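Local atomic coordinates of hypothetical protein VC0802 (Vibrio cholerae, PDB entry 1ZVP), a protein that is of unknown function but carries two ACT domains, a fold that often binds small ligands such as amino acids, and may take part in transport. Residues Leu8-Ser16 and Gly86-Glu97; Gly22-Leu33 and Glu49-Ala60. All coordinates share one frame; numbering follows the deposited sequence.

The two contacts lie on opposite sides of the chain's centre, their own centres about 28 Å apart and their nearest atoms about 12 Å apart. Along the chain, residues 8-16 come first, then both segments of contact 2 (22-33 and 49-60), and lastly 86-97, so contact 1 brings together parts far apart in sequence while contact 2 forms between them. Contact 1 packs the N-terminal helix 3-11 against helix 87-96, which rests on the four-stranded sheet; contact 2 pairs two strands of the separate three-stranded sheet. The chain is thus built as two lobes, and the second subunit of the dimer touches both contacts.

Contact 1 (Leu8-Ser16 and Gly86-Glu97); sequences LELLLQSMS and GLTAAFATKLAE
Lys94 NZ is bonded to Glu129 O, which probably offsets part of the cost of burying the ammonium group; Gln13 O, 2.8 Å from Lys94 NZ, is a weak partner whose position is doubtful. The rest of the lysine is used as a hydrocarbon: Leu11 runs past it in the opposite direction, with Leu11 CD2 3.6 Å from Lys94 CG, while Met15 of the same segment crosses it obliquely, Met15 CG on Lys94 CD. A long chain with a charged tip suits this place, since its methylenes pack and its nitrogen reaches Glu129 O near the C-terminus. Leu11 CD2 also nears Thr93 CG2, and Thr93 OG1 bonds to Ala89 O at 2.6 Å, on the carbonyl face opposite that used by Thr93 N; this turns the hydroxyl back onto its own helix and leaves the methyl for packing.

Helix 87-96 is the first helix of a βαββα succession, consistent with an ACT domain, and strand 17-19 supplies an edge of its sheet, with helix 3-11 on another flank. The backbones come nearest where Leu11 CA lies 4.5 Å from Ala90 CA, the small Ala90 CB resting on the Leu10-Leu11 peptide. Leu10 CD1 rests 3.7 Å from Leu87 N at the helix start, where the N-cap Gly86 has a positive phi (114°) suited to glycine. Leu87 CD1 touches both Leu10 CD2 and, 3.9 Å away, Met15 SD. Met15 CG meets Phe91 CB at 3.7 Å, the side chains crossing at about a right angle. With its CG between backbone N and carbonyl carbon (chi1 72°), Phe91 turns its ring off toward Leu76, Ile113 and Leu127.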
loop_
_atom_site.group_PDB
_atom_site.type_symbol
_atom_site.label_atom_id
_atom_site.label_comp_id
_atom_site.label_asym_id
_atom_site.label_seq_id
_atom_site.Cartn_x
_atom_site.Cartn_y
_atom_site.Cartn_z
ATOM N N LEU D 8 -19.169 3.665 -5.846
ATOM C CA LEU D 8 -19.563 5.053 -6.041
ATOM C C LEU D 8 -20.010 5.655 -4.717
ATOM O O LEU D 8 -19.654 6.785 -4.388
ATOM C CB LEU D 8 -20.667 5.142 -7.112
ATOM C CG LEU D 8 -21.208 6.434 -7.772
ATOM C CD1 LEU D 8 -22.637 6.778 -7.339
ATOM C CD2 LEU D 8 -20.270 7.636 -7.635
ATOM N N GLU D 9 -20.770 4.881 -3.945
ATOM C CA GLU D 9 -21.238 5.307 -2.632
ATOM C C GLU D 9 -20.096 5.560 -1.651
ATOM O O GLU D 9 -20.223 6.391 -0.760
ATOM C CB GLU D 9 -22.223 4.285 -2.070
ATOM C CG GLU D 9 -23.630 4.429 -2.641
ATOM C CD GLU D 9 -24.412 3.126 -2.682
ATOM O OE1 GLU D 9 -25.510 3.115 -3.279
ATOM O OE2 GLU D 9 -23.940 2.105 -2.132
ATOM N N LEU D 10 -18.990 4.841 -1.830
ATOM C CA LEU D 10 -17.774 5.023 -1.034
ATOM C C LEU D 10 -16.932 6.234 -1.458
ATOM O O LEU D 10 -16.362 6.919 -0.610
ATOM C CB LEU D 10 -16.923 3.750 -1.063
ATOM C CG LEU D 10 -16.973 2.854 0.174
ATOM C CD1 LEU D 10 -16.155 1.609 -0.054
ATOM C CD2 LEU D 10 -16.469 3.615 1.404
ATOM N N LEU D 11 -16.860 6.476 -2.767
ATOM C CA LEU D 11 -16.228 7.659 -3.347
ATOM C C LEU D 11 -16.868 8.949 -2.863
ATOM O O LEU D 11 -16.183 9.950 -2.678
ATOM C CB LEU D 11 -16.362 7.609 -4.864
ATOM C CG LEU D 11 -15.282 8.156 -5.797
ATOM C CD1 LEU D 11 -15.973 8.754 -6.981
ATOM C CD2 LEU D 11 -14.357 9.179 -5.170
ATOM N N LEU D 12 -18.182 8.920 -2.667
ATOM C CA LEU D 12 -18.959 10.089 -2.255
ATOM C C LEU D 12 -18.873 10.368 -0.754
ATOM O O LEU D 12 -19.627 11.184 -0.219
ATOM C CB LEU D 12 -20.419 9.909 -2.669
ATOM C CG LEU D 12 -20.943 10.336 -4.043
ATOM C CD1 LEU D 12 -19.918 10.235 -5.136
ATOM C CD2 LEU D 12 -22.170 9.526 -4.401
ATOM N N GLN D 13 -17.944 9.698 -0.078
ATOM C CA GLN D 13 -17.762 9.856 1.359
ATOM C C GLN D 13 -16.387 10.382 1.718
ATOM O O GLN D 13 -15.440 10.215 0.963
ATOM C CB GLN D 13 -17.944 8.520 2.044
ATOM C CG GLN D 13 -19.369 8.052 2.089
ATOM C CD GLN D 13 -19.492 6.785 2.900
ATOM O OE1 GLN D 13 -19.399 6.816 4.136
ATOM N NE2 GLN D 13 -19.699 5.655 2.218
ATOM N N SER D 14 -16.288 11.004 2.885
ATOM C CA SER D 14 -15.017 11.437 3.445
ATOM C C SER D 14 -14.193 10.215 3.843
ATOM O O SER D 14 -14.749 9.200 4.299
ATOM C CB SER D 14 -15.265 12.337 4.660
ATOM O OG SER D 14 -14.052 12.795 5.230
ATOM N N MET D 15 -12.871 10.305 3.659
ATOM C CA MET D 15 -11.964 9.236 4.092
ATOM C C MET D 15 -11.480 9.483 5.511
ATOM O O MET D 15 -10.706 8.689 6.052
ATOM C CB MET D 15 -10.793 9.042 3.126
ATOM C CG MET D 15 -11.170 8.465 1.743
ATOM S SD MET D 15 -12.005 6.861 1.728
ATOM C CE MET D 15 -13.730 7.334 1.566
ATOM N N SER D 16 -11.982 10.572 6.107
ATOM C CA SER D 16 -11.573 11.056 7.425
ATOM C C SER D 16 -10.045 11.110 7.603
ATOM O O SER D 16 -9.504 10.487 8.519
ATOM C CB SER D 16 -12.240 10.235 8.540
ATOM O OG SER D 16 -13.631 10.510 8.616
ATOM N N GLY D 86 -13.899 -1.623 -2.599
ATOM C CA GLY D 86 -14.199 -0.260 -3.023
ATOM C C GLY D 86 -13.377 0.820 -2.340
ATOM O O GLY D 86 -13.273 1.924 -2.863
ATOM N N LEU D 87 -12.791 0.508 -1.183
ATOM C CA LEU D 87 -12.096 1.508 -0.377
ATOM C C LEU D 87 -10.820 2.066 -1.018
ATOM O O LEU D 87 -10.621 3.282 -1.040
ATOM C CB LEU D 87 -11.813 1.002 1.039
ATOM C CG LEU D 87 -11.423 2.139 1.999
ATOM C CD1 LEU D 87 -12.607 3.054 2.346
ATOM C CD2 LEU D 87 -10.790 1.592 3.244
ATOM N N THR D 88 -9.970 1.186 -1.545
ATOM C CA THR D 88 -8.736 1.622 -2.197
ATOM C C THR D 88 -9.046 2.427 -3.445
ATOM O O THR D 88 -8.423 3.460 -3.686
ATOM C CB THR D 88 -7.800 0.452 -2.518
ATOM O OG1 THR D 88 -7.532 -0.272 -1.309
ATOM C CG2 THR D 88 -6.490 0.966 -3.081
ATOM N N ALA D 89 -10.015 1.948 -4.225
ATOM C CA ALA D 89 -10.488 2.658 -5.400
ATOM C C ALA D 89 -11.003 4.061 -5.033
ATOM O O ALA D 89 -10.666 5.040 -5.705
ATOM C CB ALA D 89 -11.551 1.843 -6.111
ATOM N N ALA D 90 -11.789 4.154 -3.956
ATOM C CA ALA D 90 -12.347 5.427 -3.464
ATOM C C ALA D 90 -11.284 6.460 -3.130
ATOM O O ALA D 90 -11.291 7.541 -3.709
ATOM C CB ALA D 90 -13.262 5.198 -2.265
ATOM N N PHE D 91 -10.364 6.132 -2.218
ATOM C CA PHE D 91 -9.327 7.094 -1.842
ATOM C C PHE D 91 -8.312 7.401 -2.939
ATOM O O PHE D 91 -7.931 8.563 -3.111
ATOM C CB PHE D 91 -8.689 6.833 -0.458
ATOM C CG PHE D 91 -7.768 5.651 -0.377
ATOM C CD1 PHE D 91 -8.145 4.517 0.327
ATOM C CD2 PHE D 91 -6.493 5.690 -0.926
ATOM C CE1 PHE D 91 -7.281 3.424 0.441
ATOM C CE2 PHE D 91 -5.635 4.608 -0.822
ATOM C CZ PHE D 91 -6.026 3.477 -0.130
ATOM N N ALA D 92 -7.909 6.371 -3.689
ATOM C CA ALA D 92 -7.022 6.527 -4.830
ATOM C C ALA D 92 -7.625 7.429 -5.906
ATOM O O ALA D 92 -6.913 8.252 -6.496
ATOM C CB ALA D 92 -6.649 5.174 -5.402
ATOM N N THR D 93 -8.926 7.270 -6.159
ATOM C CA THR D 93 -9.670 8.127 -7.093
ATOM C C THR D 93 -9.765 9.584 -6.639
ATOM O O THR D 93 -9.594 10.490 -7.461
ATOM C CB THR D 93 -11.097 7.591 -7.358
ATOM O OG1 THR D 93 -11.006 6.310 -7.961
ATOM C CG2 THR D 93 -11.873 8.500 -8.300
ATOM N N LYS D 94 -10.057 9.808 -5.354
ATOM C CA LYS D 94 -10.156 11.160 -4.811
ATOM C C LYS D 94 -8.844 11.924 -4.974
ATOM O O LYS D 94 -8.845 13.124 -5.271
ATOM C CB LYS D 94 -10.500 11.119 -3.333
ATOM C CG LYS D 94 -11.894 10.708 -3.015
ATOM C CD LYS D 94 -11.987 10.446 -1.530
ATOM C CE LYS D 94 -13.407 10.428 -1.079
ATOM N NZ LYS D 94 -13.945 11.792 -0.870
ATOM N N LEU D 95 -7.736 11.223 -4.745
ATOM C CA LEU D 95 -6.399 11.774 -4.916
ATOM C C LEU D 95 -6.051 12.033 -6.388
ATOM O O LEU D 95 -5.531 13.096 -6.712
ATOM C CB LEU D 95 -5.367 10.839 -4.279
ATOM C CG LEU D 95 -4.686 11.073 -2.933
ATOM C CD1 LEU D 95 -5.298 12.193 -2.140
ATOM C CD2 LEU D 95 -4.688 9.793 -2.136
ATOM N N ALA D 96 -6.327 11.068 -7.267
ATOM C CA ALA D 96 -6.050 11.211 -8.693
ATOM C C ALA D 96 -6.817 12.365 -9.325
ATOM O O ALA D 96 -6.295 13.046 -10.198
ATOM C CB ALA D 96 -6.335 9.908 -9.434
ATOM N N GLU D 97 -8.050 12.588 -8.880
ATOM C CA GLU D 97 -8.860 13.703 -9.362
ATOM C C GLU D 97 -8.224 15.068 -9.144
ATOM O O GLU D 97 -8.592 16.039 -9.807
ATOM C CB GLU D 97 -10.223 13.706 -8.684
ATOM C CG GLU D 97 -11.231 12.807 -9.327
ATOM C CD GLU D 97 -12.570 12.875 -8.627
ATOM O OE1 GLU D 97 -13.374 13.782 -8.949
ATOM O OE2 GLU D 97 -12.817 12.010 -7.754
#

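Contact 2 (Gly22-Leu33 and Glu49-Ala60); sequences GDYVFCTVNGAL and EGLTLVLEAEKA
Leu51, Val25 and Cys27 bury more surface here than any other residues, all three on one face of a regular antiparallel ladder. Leu51 is paired with Val29 and lays its CB against Val29 CG2 at 3.9 Å. Its CG points opposite the backbone N (chi1 -173°), which carries CD2 across to Leu33, 3.7 Å from Leu33 CA, so the branched end fills the inside of the turn that follows strand 24-29. At the face's other end, Val25 sends CG2 to Ala60 CB at 3.6 Å; a beta-branched residue suits a strand, and the small alanine lets the short helix 57-61 lie close. Between them Cys27 SG touches Leu55 CD1 at 3.9 Å, slim between bulkier neighbours.

The backbones hold these in place through reciprocal bonds in the hydrogen-bonded pairs Val25-Leu55, Cys27-Leu53 and Val29-Leu51. One more bond, Ala57 N to Asp23 O at 2.7 Å, ties the first turn of the helix to Asp23, beside Tyr24 of the partner strand. On the opposite face Val54 CG2 sits over the ring of Phe26, 3.8 Å from its centroid and 15° off the normal, a CH-pi contact; Phe71 and Phe114 meet the same ring edge-to-face. Farther along, one water accepts from Thr52 OG1 and donates to Thr28 OG1 at 2.6 Å, while Thr52 OG1 also bonds to Tyr108 N of the second subunit. Strand 50-56 lies between 24-29 and 43-47, the 1-3-2 part of the 4-1-3-2 order of a ferredoxin-like sheet, consistent with an ACT domain.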
loop_
_atom_site.group_PDB
_atom_site.type_symbol
_atom_site.label_atom_id
_atom_site.label_comp_id
_atom_site.label_asym_id
_atom_site.label_seq_id
_atom_site.Cartn_x
_atom_site.Cartn_y
_atom_site.Cartn_z
ATOM N N GLY D 22 6.097 14.304 10.635
ATOM C CA GLY D 22 7.295 13.729 10.032
ATOM C C GLY D 22 7.405 13.823 8.520
ATOM O O GLY D 22 6.393 13.758 7.801
ATOM N N ASP D 23 8.639 13.978 8.036
ATOM C CA ASP D 23 8.927 13.878 6.601
ATOM C C ASP D 23 9.509 12.508 6.344
ATOM O O ASP D 23 10.421 12.082 7.043
ATOM C CB ASP D 23 9.928 14.942 6.128
ATOM C CG ASP D 23 9.440 16.373 6.347
ATOM O OD1 ASP D 23 8.223 16.617 6.564
ATOM O OD2 ASP D 23 10.310 17.271 6.292
ATOM N N TYR D 24 8.985 11.818 5.340
ATOM C CA TYR D 24 9.373 10.444 5.103
ATOM C C TYR D 24 10.022 10.306 3.749
ATOM O O TYR D 24 9.795 11.130 2.873
ATOM C CB TYR D 24 8.168 9.491 5.273
ATOM C CG TYR D 24 7.722 9.403 6.723
ATOM C CD1 TYR D 24 8.328 8.507 7.607
ATOM C CD2 TYR D 24 6.722 10.246 7.217
ATOM C CE1 TYR D 24 7.945 8.451 8.937
ATOM C CE2 TYR D 24 6.330 10.196 8.543
ATOM C CZ TYR D 24 6.944 9.297 9.397
ATOM O OH TYR D 24 6.547 9.243 10.715
ATOM N N VAL D 25 10.858 9.282 3.610
ATOM C CA VAL D 25 11.537 8.983 2.362
ATOM C C VAL D 25 11.490 7.483 2.110
ATOM O O VAL D 25 11.431 6.694 3.051
ATOM C CB VAL D 25 13.008 9.490 2.358
ATOM C CG1 VAL D 25 13.060 10.996 2.528
ATOM C CG2 VAL D 25 13.849 8.799 3.429
ATOM N N PHE D 26 11.496 7.100 0.838
ATOM C CA PHE D 26 11.554 5.695 0.454
ATOM C C PHE D 26 12.975 5.340 0.060
ATOM O O PHE D 26 13.644 6.114 -0.618
ATOM C CB PHE D 26 10.603 5.399 -0.710
ATOM C CG PHE D 26 9.168 5.173 -0.296
ATOM C CD1 PHE D 26 8.570 3.931 -0.478
ATOM C CD2 PHE D 26 8.407 6.207 0.259
ATOM C CE1 PHE D 26 7.242 3.721 -0.112
ATOM C CE2 PHE D 26 7.082 6.003 0.634
ATOM C CZ PHE D 26 6.498 4.762 0.446
ATOM N N CYS D 27 13.433 4.173 0.498
ATOM C CA CYS D 27 14.788 3.716 0.229
ATOM C C CYS D 27 14.753 2.260 -0.114
ATOM O O CYS D 27 13.896 1.519 0.370
ATOM C CB CYS D 27 15.685 3.861 1.458
ATOM S SG CYS D 27 15.814 5.508 2.123
ATOM N N THR D 28 15.702 1.851 -0.943
ATOM C CA THR D 28 15.978 0.450 -1.143
ATOM C C THR D 28 17.407 0.206 -0.645
ATOM O O THR D 28 18.307 1.018 -0.883
ATOM C CB THR D 28 15.754 0.030 -2.614
ATOM O OG1 THR D 28 15.679 -1.396 -2.703
ATOM C CG2 THR D 28 16.848 0.566 -3.543
ATOM N N VAL D 29 17.596 -0.879 0.095
ATOM C CA VAL D 29 18.907 -1.212 0.644
ATOM C C VAL D 29 19.255 -2.685 0.417
ATOM O O VAL D 29 18.425 -3.470 -0.039
ATOM C CB VAL D 29 19.023 -0.851 2.160
ATOM C CG1 VAL D 29 19.019 0.657 2.372
ATOM C CG2 VAL D 29 17.932 -1.519 2.976
ATOM N N ASN D 30 20.494 -3.049 0.735
ATOM C CA ASN D 30 20.938 -4.431 0.631
ATOM C C ASN D 30 21.073 -5.151 1.952
ATOM O O ASN D 30 21.522 -4.580 2.945
ATOM C CB ASN D 30 22.248 -4.517 -0.134
ATOM C CG ASN D 30 22.032 -4.851 -1.585
ATOM O OD1 ASN D 30 22.864 -5.524 -2.206
ATOM N ND2 ASN D 30 20.896 -4.406 -2.142
ATOM N N GLY D 31 20.671 -6.418 1.947
ATOM C CA GLY D 31 20.848 -7.278 3.112
ATOM C C GLY D 31 19.704 -7.280 4.110
ATOM O O GLY D 31 18.574 -6.910 3.782
ATOM N N ALA D 32 20.018 -7.696 5.334
ATOM C CA ALA D 32 19.010 -8.062 6.317
ATOM C C ALA D 32 18.370 -6.854 6.983
ATOM O O ALA D 32 19.019 -5.827 7.171
ATOM C CB ALA D 32 19.611 -9.000 7.363
ATOM N N LEU D 33 17.089 -6.994 7.325
ATOM C CA LEU D 33 16.354 -5.996 8.102
ATOM C C LEU D 33 17.050 -5.732 9.444
ATOM O O LEU D 33 17.098 -4.583 9.909
ATOM C CB LEU D 33 14.915 -6.472 8.352
ATOM C CG LEU D 33 13.697 -5.543 8.513
ATOM C CD1 LEU D 33 12.776 -6.122 9.581
ATOM C CD2 LEU D 33 14.013 -4.079 8.832
ATOM N N GLU D 49 14.170 -7.311 -5.362
ATOM C CA GLU D 49 15.222 -6.357 -5.709
ATOM C C GLU D 49 15.910 -5.751 -4.481
ATOM O O GLU D 49 16.783 -4.890 -4.637
ATOM C CB GLU D 49 14.650 -5.203 -6.544
ATOM C CG GLU D 49 13.938 -5.569 -7.846
ATOM C CD GLU D 49 12.486 -6.035 -7.667
ATOM O OE1 GLU D 49 11.977 -6.077 -6.520
ATOM O OE2 GLU D 49 11.853 -6.364 -8.695
ATOM N N GLY D 50 15.511 -6.161 -3.272
ATOM C CA GLY D 50 16.081 -5.615 -2.034
ATOM C C GLY D 50 15.052 -5.103 -1.038
ATOM O O GLY D 50 13.860 -5.037 -1.338
ATOM N N LEU D 51 15.527 -4.730 0.147
ATOM C CA LEU D 51 14.667 -4.276 1.241
ATOM C C LEU D 51 14.274 -2.825 1.062
ATOM O O LEU D 51 15.139 -1.955 0.979
ATOM C CB LEU D 51 15.391 -4.451 2.574
ATOM C CG LEU D 51 14.672 -4.208 3.893
ATOM C CD1 LEU D 51 13.665 -5.308 4.197
ATOM C CD2 LEU D 51 15.712 -4.139 4.985
ATOM N N THR D 52 12.969 -2.570 0.985
ATOM C CA THR D 52 12.436 -1.199 1.021
ATOM C C THR D 52 12.333 -0.753 2.474
ATOM O O THR D 52 11.787 -1.476 3.313
ATOM C CB THR D 52 11.031 -1.084 0.342
ATOM O OG1 THR D 52 11.102 -1.503 -1.027
ATOM C CG2 THR D 52 10.497 0.355 0.401
ATOM N N LEU D 53 12.878 0.424 2.774
ATOM C CA LEU D 53 12.683 1.045 4.077
ATOM C C LEU D 53 11.976 2.365 3.879
ATOM O O LEU D 53 12.322 3.114 2.976
ATOM C CB LEU D 53 14.015 1.290 4.800
ATOM C CG LEU D 53 14.967 0.122 5.102
ATOM C CD1 LEU D 53 16.315 0.647 5.630
ATOM C CD2 LEU D 53 14.352 -0.894 6.073
ATOM N N VAL D 54 10.975 2.637 4.711
ATOM C CA VAL D 54 10.360 3.962 4.762
ATOM C C VAL D 54 10.782 4.571 6.089
ATOM O O VAL D 54 10.510 4.023 7.149
ATOM C CB VAL D 54 8.802 3.940 4.591
ATOM C CG1 VAL D 54 8.257 5.347 4.451
ATOM C CG2 VAL D 54 8.400 3.135 3.382
ATOM N N LEU D 55 11.463 5.706 6.000
ATOM C CA LEU D 55 12.203 6.279 7.107
ATOM C C LEU D 55 11.943 7.758 7.189
ATOM O O LEU D 55 11.693 8.395 6.169
ATOM C CB LEU D 55 13.707 6.107 6.861
ATOM C CG LEU D 55 14.323 4.714 6.817
ATOM C CD1 LEU D 55 15.515 4.698 5.899
ATOM C CD2 LEU D 55 14.726 4.313 8.211
ATOM N N GLU D 56 12.027 8.298 8.404
ATOM C CA GLU D 56 12.115 9.735 8.624
ATOM C C GLU D 56 13.251 10.322 7.785
ATOM O O GLU D 56 14.297 9.696 7.631
ATOM C CB GLU D 56 12.366 10.012 10.104
ATOM C CG GLU D 56 11.117 10.156 10.941
ATOM C CD GLU D 56 10.824 11.609 11.309
ATOM O OE1 GLU D 56 10.617 11.870 12.520
ATOM O OE2 GLU D 56 10.812 12.490 10.404
ATOM N N ALA D 57 13.043 11.519 7.246
ATOM C CA ALA D 57 13.986 12.132 6.311
ATOM C C ALA D 57 15.424 12.183 6.829
ATOM O O ALA D 57 16.345 11.736 6.143
ATOM C CB ALA D 57 13.516 13.522 5.913
ATOM N N GLU D 58 15.614 12.715 8.035
ATOM C CA GLU D 58 16.961 12.891 8.580
ATOM C C GLU D 58 17.543 11.685 9.313
ATOM O O GLU D 58 18.724 11.682 9.622
ATOM C CB GLU D 58 17.078 14.169 9.435
ATOM C CG GLU D 58 15.965 14.390 10.461
ATOM C CD GLU D 58 15.882 13.285 11.513
ATOM O OE1 GLU D 58 16.776 13.236 12.401
ATOM O OE2 GLU D 58 14.921 12.474 11.449
ATOM N N LYS D 59 16.719 10.676 9.593
ATOM C CA LYS D 59 17.206 9.372 10.053
ATOM C C LYS D 59 17.885 8.649 8.900
ATOM O O LYS D 59 18.857 7.931 9.095
ATOM C CB LYS D 59 16.060 8.507 10.586
ATOM C CG LYS D 59 16.114 8.150 12.069
ATOM C CD LYS D 59 15.759 9.329 12.969
ATOM C CE LYS D 59 14.841 8.915 14.118
ATOM N NZ LYS D 59 13.453 8.644 13.622
ATOM N N ALA D 60 17.352 8.840 7.700
ATOM C CA ALA D 60 17.894 8.230 6.495
ATOM C C ALA D 60 19.086 9.022 6.005
ATOM O O ALA D 60 20.069 8.452 5.537
ATOM C CB ALA D 60 16.830 8.163 5.404
HETATM O O HOH W 1 13.327 -2.369 -2.339
HETATM O O HOH W 2 17.951 -2.938 -3.052
HETATM O O HOH W 3 18.139 -6.811 0.554
#